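Local atomic coordinates of potential RNA-dependent RNA polymerase (Human picobirnavirus, PDB entry 5I62), a protein that catalyses RNA-directed RNA synthesis from ribonucleoside triphosphates, probably serving both transcription and genome replication of a double-stranded RNA virus. Residues V231-W234 against A239-R242; Q216-L221 against R296-K301; K246-K251 against D255-T260. All blocks are in the same frame, centred on the assembly; numbering follows the deposited sequence.

Interactions 1 and 3 share helix 237-250: residues 231-234 pack on its first turns, and its C-terminal part and the residues just after it meet the start of strand 257-261, the two centres lying about 15 Å apart. Interaction 2 joins the preceding helix, 208-228, to residues 296-301 and turns on a lysine-tyrosine hydrogen bond, whereas interaction 1 has no hydrogen bond across it at all. Both are buried. Interaction 3 is only partly so, and mixes a valine-centred apolar patch with one lysine-to-carbonyl bond. Along the chain, interactions 1 and 3 fall within the length that interaction 2 brackets. Interactions 1 and 2 also touch, through Trp234 CH2 and Leu221 CD2, 3.9 Å apart.

Interaction 1 of 3, residues V231-W234 against A239-R242; sequences VPAW and AVDR
Pro232 and Ala239 meet between two flat groups that each fold back on their own segment. One face of the Trp234 indole carries Val231 CG1, 3.7 Å above the plane and displaced toward the rim, and the guanidinium of Arg242 likewise has Ala239 CA off-centre over one face. The contact itself is apolar. Pro232 points CB toward the helix and rests it against the backbone, 3.5 Å from Ala239 O, with the methyl CB of Ala239 3.9 Å from that same Pro232 CB. In return Ala239 CB comes up to Pro232 O at 3.7 Å. These residues belong to the short loop connecting helix 208-228 to helix 237-250, and to the first turns of the latter, within the polymerase domain; strand 355-357 borders them, Gln355 touching both Pro232 and Val240. That strand leads into the Gly-Asp-Asp sequence known in RNA polymerases as motif C. Val240 supplies the other half of the contact. With CG1 anti to the backbone N (chi1 170°), the second branch, CG2, is turned to the Ala233 backbone and sits 3.5 Å from Ala233 CA. Ala233 CB points away overall, yet still brushes that same Val240 CG2 at 3.9 Å. The turn is closed by Trp234 N bonding to Val231 O at 2.9 Å, while Trp234 NE1 bonds to Asn328 OD1.

Interaction 2 of 3, residues Q216-L221 against R296-K301; sequences QVYQPL and RVFPIK
Tyr218 projects from a kinked stretch of helix 208-228, where the N atoms of Val217 and Pro220 lack a bond to the turn before, Pro220 having no N-H to give, toward Phe298 and Lys301 in the irregular turn that follows helix 288-296. In the polymerase fold this joins helix 208-228 to the link running into strand 306-309, with Asp330 of helix 327-345 adding to the polar cluster. Tyr218 and Lys301 approach from opposite directions, and Lys301 NZ donates to Tyr218 OH at 2.8 Å, arriving at the ring edge near its plane. The lysine chain folds to get there: CG sits between the backbone N and the carbonyl carbon, and bends at chi3 (84°) and chi4 bring the ammonium round. Asp330 ties the pair together, OD1 bonding to Tyr218 OH and OD2 forming a salt bridge with Lys301, which probably keeps this buried lysine charged. Phe298 CD1 lies 3.7 Å from Tyr218 OH, and Trp293 meets the tyrosine ring edge-to-face. A further bond to the ammonium comes from its own turn: Lys301 NZ bonds to Phe298 O at 3.0 Å, in the carbonyl plane and on a lone pair.

Interaction 3 of 3, residues K246-K251 against D255-T260; sequences KMFDTK and DVVVCT
This is a mostly apolar contact with one lysine bond, where Met247 and Phe248 of helix 237-250, with Lys251 just after it, close over Val257 at the start of strand 257-261. The strand is probably the palm strand of motif A, as the Asp-Phe-Ser-Lys-Phe-Asp sequence beginning at its end suggests. Met247 and Val257 reach for each other tip to tip, Met247 CE lying 3.5 Å from Val257 CG1. The methionine chain is extended until chi3 (68°), where it bends and swings CE over one face of the Phe248 ring, offset toward the rim. Phe248 crosses Val257 at about a right angle and puts Phe248 CE1 4.0 Å from Val257 CG2. Val257 CG2 also lies 3.8 Å from Lys251 CD, so the lysine's aliphatic part helps cover the valine while its end turns polar. Lys251 NZ donates to Asp255 O at 2.6 Å, tilted 20° from the carbonyl plane. The bond goes to the backbone and not the carboxylate: Asp255 OD2 stays 6.2 Å from Lys251 NZ, and OD1 takes Gly367 N. In the same turn as Met247, Lys246 O is gripped twice, by Thr250 N and, from the opposite face of its plane, by Thr250 OG1. Beyond the two segments, Met247 and Val257 both lean on Val362 of strand 360-363, and Phe248 and Val257 on Cys396 of strand 395-398; strand 257-261 itself runs antiparallel between 360-363 and 390-392.

Interaction 1 of 3, residues V231-W234 against A239-R242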
ATOM      1  N   VAL A 231      -5.766  11.685   8.534  1.00 21.60           N
ATOM      2  CA  VAL A 231      -4.696  10.991   7.813  1.00 19.36           C
ATOM      3  C   VAL A 231      -4.678  11.529   6.392  1.00 19.86           C
ATOM      4  O   VAL A 231      -5.424  11.034   5.541  1.00 19.91           O
ATOM      5  CB  VAL A 231      -4.898   9.469   7.823  1.00 19.49           C
ATOM      6  CG1 VAL A 231      -3.795   8.756   7.002  1.00 18.47           C
ATOM      7  CG2 VAL A 231      -4.946   8.948   9.246  1.00 17.95           C
ATOM      8  N   PRO A 232      -3.862  12.543   6.095  1.00 18.06           N
ATOM      9  CA  PRO A 232      -3.947  13.194   4.777  1.00 16.65           C
ATOM     10  C   PRO A 232      -3.736  12.240   3.604  1.00 19.33           C
ATOM     11  O   PRO A 232      -4.365  12.435   2.564  1.00 17.48           O
ATOM     12  CB  PRO A 232      -2.843  14.263   4.835  1.00 20.08           C
ATOM     13  CG  PRO A 232      -2.717  14.594   6.319  1.00 20.08           C
ATOM     14  CD  PRO A 232      -2.938  13.242   7.017  1.00 19.56           C
ATOM     15  N   ALA A 233      -2.886  11.214   3.749  1.00 17.30           N
ATOM     16  CA  ALA A 233      -2.652  10.280   2.647  1.00 17.94           C
ATOM     17  C   ALA A 233      -3.905   9.488   2.276  1.00 19.95           C
ATOM     18  O   ALA A 233      -3.980   8.954   1.165  1.00 20.02           O
ATOM     19  CB  ALA A 233      -1.509   9.328   2.987  1.00 17.86           C
ATOM     20  N   TRP A 234      -4.877   9.390   3.180  1.00 16.87           N
ATOM     21  CA  TRP A 234      -6.170   8.802   2.847  1.00 21.89           C
ATOM     22  C   TRP A 234      -7.051   9.756   2.057  1.00 21.42           C
ATOM     23  O   TRP A 234      -8.078   9.331   1.523  1.00 20.88           O
ATOM     24  CB  TRP A 234      -6.930   8.376   4.110  1.00 20.52           C
ATOM     25  CG  TRP A 234      -6.369   7.178   4.799  1.00 22.79           C
ATOM     26  CD1 TRP A 234      -5.364   6.367   4.352  1.00 26.89           C
ATOM     27  CD2 TRP A 234      -6.771   6.655   6.070  1.00 20.68           C
ATOM     28  NE1 TRP A 234      -5.120   5.367   5.268  1.00 29.45           N
ATOM     29  CE2 TRP A 234      -5.970   5.524   6.332  1.00 29.12           C
ATOM     30  CE3 TRP A 234      -7.731   7.033   7.008  1.00 17.02           C
ATOM     31  CZ2 TRP A 234      -6.096   4.772   7.504  1.00 24.37           C
ATOM     32  CZ3 TRP A 234      -7.855   6.289   8.163  1.00 19.51           C
ATOM     33  CH2 TRP A 234      -7.040   5.172   8.404  1.00 21.56           C
ATOM     34  N   ALA A 239      -3.566  16.932   0.042  1.00 20.13           N
ATOM     35  CA  ALA A 239      -3.698  17.014   1.499  1.00 21.78           C
ATOM     36  C   ALA A 239      -2.384  16.657   2.187  1.00 18.55           C
ATOM     37  O   ALA A 239      -2.039  17.235   3.225  1.00 18.34           O
ATOM     38  CB  ALA A 239      -4.821  16.110   1.995  1.00 23.40           C
ATOM     39  N   VAL A 240      -1.646  15.694   1.628  1.00 18.62           N
ATOM     40  CA  VAL A 240      -0.332  15.349   2.170  1.00 19.24           C
ATOM     41  C   VAL A 240       0.600  16.543   2.075  1.00 16.60           C
ATOM     42  O   VAL A 240       1.327  16.859   3.022  1.00 16.16           O
ATOM     43  CB  VAL A 240       0.267  14.132   1.437  1.00 16.78           C
ATOM     44  CG1 VAL A 240       1.741  13.946   1.841  1.00 13.73           C
ATOM     45  CG2 VAL A 240      -0.515  12.873   1.747  1.00 14.97           C
ATOM     46  N   ASP A 241       0.623  17.187   0.904  1.00 15.77           N
ATOM     47  CA  ASP A 241       1.513  18.314   0.652  1.00 18.87           C
ATOM     48  C   ASP A 241       1.200  19.478   1.579  1.00 16.57           C
ATOM     49  O   ASP A 241       2.108  20.174   2.044  1.00 17.41           O
ATOM     50  CB  ASP A 241       1.401  18.766  -0.806  1.00 18.63           C
ATOM     51  CG  ASP A 241       1.854  17.690  -1.796  1.00 29.45           C
ATOM     52  OD1 ASP A 241       2.451  16.682  -1.343  1.00 24.95           O
ATOM     53  OD2 ASP A 241       1.627  17.853  -3.027  1.00 29.49           O
ATOM     54  N   ARG A 242      -0.079  19.717   1.846  1.00 17.91           N
ATOM     55  CA  ARG A 242      -0.417  20.800   2.754  1.00 20.49           C
ATOM     56  C   ARG A 242       0.132  20.543   4.144  1.00 16.67           C
ATOM     57  O   ARG A 242       0.625  21.463   4.793  1.00 16.89           O
ATOM     58  CB  ARG A 242      -1.914  21.037   2.815  1.00 23.52           C
ATOM     59  CG  ARG A 242      -2.408  21.778   1.601  1.00 35.57           C
ATOM     60  CD  ARG A 242      -3.786  22.313   1.835  1.00 44.31           C
ATOM     61  NE  ARG A 242      -4.444  21.537   2.878  1.00 41.05           N
ATOM     62  CZ  ARG A 242      -5.361  20.608   2.614  1.00 39.63           C
ATOM     63  NH1 ARG A 242      -5.708  20.340   1.350  1.00 40.11           N
ATOM     64  NH2 ARG A 242      -5.915  19.926   3.620  1.00 37.17           N
TER

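Interaction 2 of 3, residues Q216-L221 against R296-K301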
ATOM      1  N   GLN A 216     -17.013  -3.637   7.841  1.00 19.19           N
ATOM      2  CA  GLN A 216     -18.101  -3.025   8.596  1.00 20.22           C
ATOM      3  C   GLN A 216     -17.577  -1.977   9.580  1.00 21.39           C
ATOM      4  O   GLN A 216     -18.317  -1.065   9.964  1.00 18.12           O
ATOM      5  CB  GLN A 216     -18.894  -4.086   9.352  1.00 17.94           C
ATOM      6  CG  GLN A 216     -19.770  -4.978   8.481  1.00 20.78           C
ATOM      7  CD  GLN A 216     -20.557  -5.938   9.335  1.00 25.96           C
ATOM      8  OE1 GLN A 216     -20.089  -7.038   9.637  1.00 25.69           O
ATOM      9  NE2 GLN A 216     -21.731  -5.506   9.788  1.00 22.87           N
ATOM     10  N   VAL A 217     -16.327  -2.119  10.026  1.00 17.98           N
ATOM     11  CA  VAL A 217     -15.686  -1.126  10.885  1.00 14.68           C
ATOM     12  C   VAL A 217     -14.759  -0.237  10.064  1.00 16.37           C
ATOM     13  O   VAL A 217     -14.808   0.992  10.164  1.00 19.39           O
ATOM     14  CB  VAL A 217     -14.911  -1.789  12.035  1.00 16.85           C
ATOM     15  CG1 VAL A 217     -13.909  -0.788  12.632  1.00 17.16           C
ATOM     16  CG2 VAL A 217     -15.865  -2.265  13.108  1.00 14.19           C
ATOM     17  N   TYR A 218     -13.900  -0.839   9.247  1.00 15.70           N
ATOM     18  CA  TYR A 218     -12.841  -0.042   8.637  1.00 17.68           C
ATOM     19  C   TYR A 218     -13.381   0.924   7.587  1.00 20.17           C
ATOM     20  O   TYR A 218     -12.821   2.014   7.398  1.00 16.13           O
ATOM     21  CB  TYR A 218     -11.765  -0.947   8.055  1.00 15.77           C
ATOM     22  CG  TYR A 218     -11.020  -1.687   9.128  1.00 16.91           C
ATOM     23  CD1 TYR A 218     -10.250  -0.993  10.058  1.00 16.03           C
ATOM     24  CD2 TYR A 218     -11.083  -3.071   9.229  1.00 17.99           C
ATOM     25  CE1 TYR A 218      -9.564  -1.654  11.064  1.00 18.01           C
ATOM     26  CE2 TYR A 218     -10.387  -3.747  10.229  1.00 19.21           C
ATOM     27  CZ  TYR A 218      -9.624  -3.030  11.140  1.00 18.98           C
ATOM     28  OH  TYR A 218      -8.926  -3.683  12.136  1.00 17.46           O
ATOM     29  N   GLN A 219     -14.470   0.550   6.890  1.00 16.80           N
ATOM     30  CA  GLN A 219     -15.063   1.461   5.911  1.00 17.61           C
ATOM     31  C   GLN A 219     -15.533   2.760   6.558  1.00 19.54           C
ATOM     32  O   GLN A 219     -15.078   3.838   6.138  1.00 18.55           O
ATOM     33  CB  GLN A 219     -16.208   0.757   5.165  1.00 23.51           C
ATOM     34  CG  GLN A 219     -16.049   0.557   3.716  1.00 29.43           C
ATOM     35  CD  GLN A 219     -17.202  -0.290   3.171  1.00 31.47           C
ATOM     36  OE1 GLN A 219     -18.353  -0.155   3.605  1.00 33.98           O
ATOM     37  NE2 GLN A 219     -16.890  -1.163   2.233  1.00 32.31           N
ATOM     38  N   PRO A 220     -16.432   2.742   7.549  1.00 18.81           N
ATOM     39  CA  PRO A 220     -16.805   4.014   8.190  1.00 20.34           C
ATOM     40  C   PRO A 220     -15.638   4.711   8.876  1.00 22.40           C
ATOM     41  O   PRO A 220     -15.609   5.944   8.919  1.00 20.42           O
ATOM     42  CB  PRO A 220     -17.895   3.601   9.195  1.00 23.28           C
ATOM     43  CG  PRO A 220     -17.705   2.163   9.407  1.00 24.39           C
ATOM     44  CD  PRO A 220     -17.197   1.615   8.105  1.00 18.90           C
ATOM     45  N   LEU A 221     -14.679   3.954   9.416  1.00 18.91           N
ATOM     46  CA  LEU A 221     -13.502   4.559  10.042  1.00 21.13           C
ATOM     47  C   LEU A 221     -12.738   5.431   9.052  1.00 19.58           C
ATOM     48  O   LEU A 221     -12.425   6.600   9.320  1.00 17.33           O
ATOM     49  CB  LEU A 221     -12.588   3.465  10.593  1.00 17.34           C
ATOM     50  CG  LEU A 221     -11.381   3.941  11.409  1.00 26.87           C
ATOM     51  CD1 LEU A 221     -11.057   2.892  12.448  1.00 27.43           C
ATOM     52  CD2 LEU A 221     -10.145   4.199  10.561  1.00 23.83           C
ATOM     53  N   ARG A 296     -14.267 -10.976  18.051  1.00 20.39           N
ATOM     54  CA  ARG A 296     -14.448 -12.045  17.069  1.00 23.55           C
ATOM     55  C   ARG A 296     -13.738 -11.806  15.750  1.00 20.83           C
ATOM     56  O   ARG A 296     -13.171 -12.738  15.188  1.00 16.82           O
ATOM     57  CB  ARG A 296     -15.929 -12.250  16.747  1.00 28.73           C
ATOM     58  CG  ARG A 296     -16.704 -13.116  17.694  1.00 38.41           C
ATOM     59  CD  ARG A 296     -18.193 -12.878  17.462  1.00 37.33           C
ATOM     60  NE  ARG A 296     -18.811 -13.866  16.588  1.00 38.74           N
ATOM     61  CZ  ARG A 296     -19.094 -15.107  16.967  1.00 42.09           C
ATOM     62  NH1 ARG A 296     -18.797 -15.512  18.201  1.00 47.33           N
ATOM     63  NH2 ARG A 296     -19.670 -15.942  16.125  1.00 39.41           N
ATOM     64  N   VAL A 297     -13.817 -10.595  15.214  1.00 15.89           N
ATOM     65  CA  VAL A 297     -13.360 -10.303  13.855  1.00 18.17           C
ATOM     66  C   VAL A 297     -11.967  -9.694  13.846  1.00 18.72           C
ATOM     67  O   VAL A 297     -11.102 -10.105  13.071  1.00 16.54           O
ATOM     68  CB  VAL A 297     -14.365  -9.367  13.145  1.00 17.63           C
ATOM     69  CG1 VAL A 297     -13.862  -9.022  11.736  1.00 14.50           C
ATOM     70  CG2 VAL A 297     -15.761  -9.977  13.116  1.00 19.30           C
ATOM     71  N   PHE A 298     -11.755  -8.657  14.659  1.00 18.59           N
ATOM     72  CA  PHE A 298     -10.443  -8.005  14.732  1.00 17.41           C
ATOM     73  C   PHE A 298      -9.254  -8.966  14.743  1.00 13.87           C
ATOM     74  O   PHE A 298      -8.269  -8.688  14.048  1.00 15.32           O
ATOM     75  CB  PHE A 298     -10.386  -7.091  15.967  1.00 17.42           C
ATOM     76  CG  PHE A 298      -9.037  -6.463  16.167  1.00 18.56           C
ATOM     77  CD1 PHE A 298      -8.690  -5.317  15.467  1.00 17.79           C
ATOM     78  CD2 PHE A 298      -8.095  -7.045  17.006  1.00 19.34           C
ATOM     79  CE1 PHE A 298      -7.435  -4.750  15.616  1.00 15.77           C
ATOM     80  CE2 PHE A 298      -6.838  -6.475  17.153  1.00 18.22           C
ATOM     81  CZ  PHE A 298      -6.518  -5.328  16.450  1.00 17.93           C
ATOM     82  N   PRO A 299      -9.253 -10.066  15.495  1.00 17.59           N
ATOM     83  CA  PRO A 299      -8.031 -10.892  15.542  1.00 18.75           C
ATOM     84  C   PRO A 299      -7.770 -11.707  14.286  1.00 17.53           C
ATOM     85  O   PRO A 299      -6.663 -12.237  14.162  1.00 15.94           O
ATOM     86  CB  PRO A 299      -8.254 -11.825  16.743  1.00 20.23           C
ATOM     87  CG  PRO A 299      -9.674 -11.714  17.097  1.00 25.44           C
ATOM     88  CD  PRO A 299     -10.207 -10.433  16.559  1.00 17.85           C
ATOM     89  N   ILE A 300      -8.740 -11.848  13.370  1.00 16.07           N
ATOM     90  CA  ILE A 300      -8.598 -12.833  12.288  1.00 15.49           C
ATOM     91  C   ILE A 300      -7.429 -12.493  11.377  1.00 14.06           C
ATOM     92  O   ILE A 300      -6.707 -13.383  10.912  1.00 15.55           O
ATOM     93  CB  ILE A 300      -9.918 -12.950  11.494  1.00 15.01           C
ATOM     94  CG1 ILE A 300     -10.993 -13.597  12.363  1.00 16.86           C
ATOM     95  CG2 ILE A 300      -9.723 -13.711  10.178  1.00 12.01           C
ATOM     96  CD1 ILE A 300     -12.376 -13.449  11.776  1.00 18.93           C
ATOM     97  N   LYS A 301      -7.221 -11.204  11.095  1.00 15.25           N
ATOM     98  CA  LYS A 301      -6.158 -10.835  10.168  1.00 14.69           C
ATOM     99  C   LYS A 301      -4.777 -11.204  10.705  1.00 16.27           C
ATOM    100  O   LYS A 301      -3.822 -11.271   9.922  1.00 16.69           O
ATOM    101  CB  LYS A 301      -6.233  -9.342   9.846  1.00 18.59           C
ATOM    102  CG  LYS A 301      -5.897  -8.442  11.070  1.00 17.23           C
ATOM    103  CD  LYS A 301      -5.991  -6.944  10.756  1.00 17.86           C
ATOM    104  CE  LYS A 301      -7.423  -6.417  10.883  1.00 18.76           C
ATOM    105  NZ  LYS A 301      -7.852  -6.263  12.311  1.00 18.58           N
TER

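Interaction 3 of 3, residues K246-K251 against D255-T260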
ATOM      1  N   LYS A 246       2.964  22.603   6.481  1.00 17.17           N
ATOM      2  CA  LYS A 246       2.764  23.045   7.862  1.00 16.51           C
ATOM      3  C   LYS A 246       3.851  22.508   8.780  1.00 17.93           C
ATOM      4  O   LYS A 246       4.278  23.204   9.712  1.00 18.32           O
ATOM      5  CB  LYS A 246       1.378  22.622   8.355  1.00 15.76           C
ATOM      6  CG  LYS A 246       0.235  23.372   7.667  1.00 20.94           C
ATOM      7  CD  LYS A 246       0.530  24.883   7.735  1.00 23.56           C
ATOM      8  CE  LYS A 246      -0.265  25.687   6.713  1.00 28.74           C
ATOM      9  NZ  LYS A 246      -1.728  25.739   7.013  1.00 28.24           N
ATOM     10  N   MET A 247       4.328  21.287   8.513  1.00 16.80           N
ATOM     11  CA  MET A 247       5.407  20.710   9.308  1.00 16.57           C
ATOM     12  C   MET A 247       6.675  21.549   9.188  1.00 20.97           C
ATOM     13  O   MET A 247       7.351  21.832  10.192  1.00 17.92           O
ATOM     14  CB  MET A 247       5.647  19.261   8.865  1.00 16.72           C
ATOM     15  CG  MET A 247       6.724  18.531   9.677  1.00 19.02           C
ATOM     16  SD  MET A 247       7.190  16.962   8.888  1.00 22.53           S
ATOM     17  CE  MET A 247       8.008  17.608   7.424  1.00 21.17           C
ATOM     18  N   PHE A 248       6.997  21.989   7.969  1.00 16.81           N
ATOM     19  CA  PHE A 248       8.148  22.865   7.799  1.00 20.17           C
ATOM     20  C   PHE A 248       7.912  24.236   8.431  1.00 19.83           C
ATOM     21  O   PHE A 248       8.838  24.826   9.004  1.00 22.07           O
ATOM     22  CB  PHE A 248       8.495  23.000   6.322  1.00 19.11           C
ATOM     23  CG  PHE A 248       9.314  21.860   5.800  1.00 20.59           C
ATOM     24  CD1 PHE A 248      10.595  21.640   6.285  1.00 22.91           C
ATOM     25  CD2 PHE A 248       8.806  20.995   4.854  1.00 22.46           C
ATOM     26  CE1 PHE A 248      11.363  20.580   5.820  1.00 30.10           C
ATOM     27  CE2 PHE A 248       9.573  19.935   4.375  1.00 23.63           C
ATOM     28  CZ  PHE A 248      10.843  19.722   4.870  1.00 22.66           C
ATOM     29  N   ASP A 249       6.683  24.754   8.332  1.00 17.65           N
ATOM     30  CA  ASP A 249       6.353  26.058   8.912  1.00 20.87           C
ATOM     31  C   ASP A 249       6.445  26.063  10.434  1.00 22.86           C
ATOM     32  O   ASP A 249       6.723  27.113  11.037  1.00 22.65           O
ATOM     33  CB  ASP A 249       4.936  26.480   8.507  1.00 20.54           C
ATOM     34  CG  ASP A 249       4.807  26.795   7.027  1.00 22.26           C
ATOM     35  OD1 ASP A 249       5.844  27.035   6.363  1.00 23.46           O
ATOM     36  OD2 ASP A 249       3.651  26.818   6.537  1.00 23.22           O
ATOM     37  N   THR A 250       6.178  24.925  11.078  1.00 16.02           N
ATOM     38  CA  THR A 250       6.055  24.862  12.529  1.00 16.91           C
ATOM     39  C   THR A 250       7.148  24.030  13.190  1.00 19.06           C
ATOM     40  O   THR A 250       7.059  23.753  14.384  1.00 18.11           O
ATOM     41  CB  THR A 250       4.678  24.326  12.927  1.00 19.73           C
ATOM     42  OG1 THR A 250       4.525  22.969  12.458  1.00 19.31           O
ATOM     43  CG2 THR A 250       3.575  25.187  12.340  1.00 17.20           C
ATOM     44  N   LYS A 251       8.182  23.631  12.466  1.00 17.74           N
ATOM     45  CA  LYS A 251       9.194  22.833  13.125  1.00 20.45           C
ATOM     46  C   LYS A 251      10.212  23.728  13.817  1.00 25.64           C
ATOM     47  O   LYS A 251      10.401  24.890  13.446  1.00 25.81           O
ATOM     48  CB  LYS A 251       9.904  21.902  12.158  1.00 24.13           C
ATOM     49  CG  LYS A 251      10.944  22.538  11.303  1.00 27.30           C
ATOM     50  CD  LYS A 251      11.818  21.442  10.702  1.00 28.90           C
ATOM     51  CE  LYS A 251      13.031  22.035  10.039  1.00 28.52           C
ATOM     52  NZ  LYS A 251      13.974  22.614  11.035  1.00 24.14           N
ATOM     53  N   ASP A 255      15.785  21.853  14.460  1.00 23.83           N
ATOM     54  CA  ASP A 255      15.473  20.432  14.398  1.00 26.49           C
ATOM     55  C   ASP A 255      15.504  19.912  12.972  1.00 24.30           C
ATOM     56  O   ASP A 255      15.303  20.653  12.010  1.00 21.15           O
ATOM     57  CB  ASP A 255      14.106  20.134  15.002  1.00 21.72           C
ATOM     58  CG  ASP A 255      14.088  20.291  16.501  1.00 25.53           C
ATOM     59  OD1 ASP A 255      14.993  19.725  17.169  1.00 27.34           O
ATOM     60  OD2 ASP A 255      13.173  20.975  17.006  1.00 25.67           O
ATOM     61  N   VAL A 256      15.748  18.604  12.852  1.00 22.01           N
ATOM     62  CA  VAL A 256      15.654  17.927  11.576  1.00 21.41           C
ATOM     63  C   VAL A 256      14.238  17.387  11.424  1.00 21.17           C
ATOM     64  O   VAL A 256      13.477  17.268  12.388  1.00 18.43           O
ATOM     65  CB  VAL A 256      16.682  16.784  11.436  1.00 20.94           C
ATOM     66  CG1 VAL A 256      18.111  17.332  11.472  1.00 24.39           C
ATOM     67  CG2 VAL A 256      16.465  15.749  12.528  1.00 17.68           C
ATOM     68  N   VAL A 257      13.890  17.055  10.192  1.00 19.27           N
ATOM     69  CA  VAL A 257      12.756  16.186   9.900  1.00 17.86           C
ATOM     70  C   VAL A 257      13.312  14.789   9.693  1.00 18.28           C
ATOM     71  O   VAL A 257      14.357  14.629   9.057  1.00 18.54           O
ATOM     72  CB  VAL A 257      12.000  16.681   8.656  1.00 20.04           C
ATOM     73  CG1 VAL A 257      10.887  15.718   8.273  1.00 19.53           C
ATOM     74  CG2 VAL A 257      11.462  18.069   8.914  1.00 19.32           C
ATOM     75  N   VAL A 258      12.649  13.784  10.255  1.00 18.09           N
ATOM     76  CA  VAL A 258      13.071  12.397  10.112  1.00 17.90           C
ATOM     77  C   VAL A 258      12.062  11.661   9.243  1.00 16.72           C
ATOM     78  O   VAL A 258      10.860  11.661   9.536  1.00 15.07           O
ATOM     79  CB  VAL A 258      13.220  11.699  11.473  1.00 18.17           C
ATOM     80  CG1 VAL A 258      13.579  10.221  11.267  1.00 17.37           C
ATOM     81  CG2 VAL A 258      14.261  12.398  12.330  1.00 18.57           C
ATOM     82  N   CYS A 259      12.545  11.029   8.183  1.00 19.10           N
ATOM     83  CA  CYS A 259      11.730  10.169   7.328  1.00 17.48           C
ATOM     84  C   CYS A 259      12.089   8.731   7.671  1.00 21.62           C
ATOM     85  O   CYS A 259      13.220   8.295   7.420  1.00 21.62           O
ATOM     86  CB  CYS A 259      11.981  10.456   5.856  1.00 21.93           C
ATOM     87  SG  CYS A 259      11.872  12.200   5.431  1.00 24.43           S
ATOM     88  N   THR A 260      11.140   8.004   8.243  1.00 17.95           N
ATOM     89  CA  THR A 260      11.434   6.702   8.802  1.00 18.96           C
ATOM     90  C   THR A 260      11.255   5.623   7.747  1.00 22.75           C
ATOM     91  O   THR A 260      10.629   5.827   6.707  1.00 22.28           O
ATOM     92  CB  THR A 260      10.544   6.420  10.014  1.00 19.96           C
ATOM     93  OG1 THR A 260       9.188   6.709   9.678  1.00 17.85           O
ATOM     94  CG2 THR A 260      10.961   7.303  11.195  1.00 17.19           C
TER